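Local coordinates for Melibiose/raffinose/stachyose-binding protein MelE (Bacillus subtilis subsp. subtilis str. 168, PDB 4R6H) that binds melibiose, raffinose and stachyose and delivers them, as the solute-binding component of an ABC transporter, for import into the cell, at residues A146-I151 with A261-A266. Numbering follows the deposited sequence. Where two conformers were deposited one is given.
Sequences AYNRNI and AQNKIA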
# COMPACT_ATOMS: atom_id res chain seq x y z
N ALA A 146 -10.73 -1.25 7.25
CA ALA A 146 -12.07 -1.05 6.73
C ALA A 146 -13.09 -1.62 7.71
O ALA A 146 -12.82 -2.60 8.40
CB ALA A 146 -12.23 -1.71 5.39
N TYR A 147 -14.27 -1.00 7.79
CA TYR A 147 -15.23 -1.43 8.78
C TYR A 147 -16.65 -1.10 8.36
O TYR A 147 -16.89 -0.19 7.57
CB TYR A 147 -14.95 -0.79 10.14
CG TYR A 147 -15.22 0.69 10.19
CD1 TYR A 147 -14.36 1.62 9.61
CD2 TYR A 147 -16.40 1.18 10.76
CE1 TYR A 147 -14.64 2.99 9.64
CE2 TYR A 147 -16.66 2.51 10.80
CZ TYR A 147 -15.78 3.42 10.25
OH TYR A 147 -16.08 4.78 10.23
N ASN A 148 -17.60 -1.85 8.92
CA ASN A 148 -19.03 -1.65 8.70
C ASN A 148 -19.54 -0.62 9.68
O ASN A 148 -19.60 -0.87 10.87
CB ASN A 148 -19.74 -2.99 8.86
CG ASN A 148 -21.20 -2.91 8.58
OD1 ASN A 148 -21.87 -1.94 8.98
ND2 ASN A 148 -21.73 -3.94 7.94
N ARG A 149 -19.85 0.57 9.18
CA ARG A 149 -20.25 1.69 10.04
C ARG A 149 -21.50 1.36 10.87
O ARG A 149 -21.56 1.69 12.06
CB ARG A 149 -20.51 2.92 9.21
CG ARG A 149 -19.36 3.41 8.34
CD ARG A 149 -19.78 4.66 7.58
NE ARG A 149 -18.82 5.18 6.62
CZ ARG A 149 -17.90 6.12 6.88
NH1 ARG A 149 -17.14 6.50 5.89
NH2 ARG A 149 -17.77 6.68 8.08
N ASN A 150 -22.45 0.69 10.25
CA ASN A 150 -23.72 0.40 10.90
C ASN A 150 -23.52 -0.58 12.06
O ASN A 150 -24.17 -0.43 13.10
CB ASN A 150 -24.67 -0.16 9.85
CG ASN A 150 -24.46 0.49 8.45
OD1 ASN A 150 -25.08 1.51 8.16
ND2 ASN A 150 -23.54 -0.07 7.61
N ILE A 151 -22.62 -1.57 11.88
CA ILE A 151 -22.38 -2.53 12.94
C ILE A 151 -21.76 -1.86 14.15
O ILE A 151 -22.15 -2.12 15.30
CB ILE A 151 -21.52 -3.73 12.44
CG1 ILE A 151 -22.32 -4.61 11.49
CG2 ILE A 151 -20.99 -4.56 13.59
CD1 ILE A 151 -21.51 -5.69 10.81
N ALA A 261 -21.21 -7.17 2.36
CA ALA A 261 -22.54 -6.66 1.94
C ALA A 261 -23.68 -7.31 2.69
O ALA A 261 -24.78 -6.77 2.69
CB ALA A 261 -22.72 -6.90 0.47
N GLN A 262 -23.46 -8.47 3.30
CA GLN A 262 -24.49 -9.16 4.07
C GLN A 262 -24.39 -8.85 5.56
O GLN A 262 -25.01 -9.52 6.38
CB GLN A 262 -24.37 -10.66 3.81
CG GLN A 262 -24.83 -11.02 2.43
CD GLN A 262 -24.46 -12.45 2.02
OE1 GLN A 262 -23.91 -13.23 2.80
NE2 GLN A 262 -24.76 -12.78 0.78
N ASN A 263 -23.64 -7.80 5.94
CA ASN A 263 -23.49 -7.45 7.36
C ASN A 263 -22.93 -8.59 8.21
O ASN A 263 -23.24 -8.70 9.41
CB ASN A 263 -24.84 -6.95 7.95
CG ASN A 263 -25.23 -5.60 7.42
OD1 ASN A 263 -24.61 -4.57 7.73
ND2 ASN A 263 -26.27 -5.56 6.62
N LYS A 264 -22.01 -9.36 7.62
CA LYS A 264 -21.40 -10.49 8.29
C LYS A 264 -19.99 -10.22 8.85
O LYS A 264 -19.42 -11.09 9.54
CB LYS A 264 -21.46 -11.73 7.41
CG LYS A 264 -22.90 -12.25 7.32
CD LYS A 264 -23.05 -13.44 6.38
CE LYS A 264 -24.51 -13.90 6.29
NZ LYS A 264 -24.80 -14.54 4.98
N ILE A 265 -19.47 -9.01 8.58
CA ILE A 265 -18.08 -8.70 8.94
C ILE A 265 -18.00 -7.31 9.53
O ILE A 265 -18.48 -6.36 8.91
CB ILE A 265 -17.16 -8.75 7.69
CG1 ILE A 265 -16.98 -10.19 7.17
CG2 ILE A 265 -15.78 -8.18 8.00
CD1 ILE A 265 -16.33 -10.26 5.81
N ALA A 266 -17.39 -7.15 10.70
CA ALA A 266 -17.22 -5.80 11.26
C ALA A 266 -15.99 -5.06 10.73
O ALA A 266 -16.12 -3.95 10.24
CB ALA A 266 -17.19 -5.84 12.78
O HOH W 1 -20.56 -6.42 7.11
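N148, the N-cap of helix 149-155 at the end of strand 141-148, ties this strand-to-helix junction to the turn that leads from helix 256-261 into strand 265-269, the antiparallel neighbour of strand 141-148 in the mixed sheet. The backbone N of N148 donates to A266 O at 2.9 Å, in the carbonyl plane, and Y147 CA adds a CA-H...O contact to the same oxygen at 3.0 Å. CG anti to the backbone N (chi1 -177°) places the N148 amide beside the turn, where its ND2 donates to N263 OD1 at 3.0 Å. The two side chains cross at about a right angle, their amide planes 43° apart. N263 has positive phi and is the C' residue of the Schellman motif closing helix 256-261, so the bond joins the start of one helix to the end of another. N148 ND2 also donates to water 1, which in turn donates to I265 O at 2.8 Å. At the other end of the N148 amide, N148 OD1 accepts from I151 N (3.0 Å), the capping bond, and from N150 ND2, the two donors arriving over opposite faces of its plane. I151 lies against the turn, CD1 3.6 Å from I265 O and CG2 4.1 Å from A266 CB. A leucine in place of N148 would probably leave I151 N without its cap and N263 OD1 and water 1 without their donor. One buried amide thus uses both ends: the backbone N-H of I151, which can only donate, marks the oxygen end, and the other three bonds agree with that orientation.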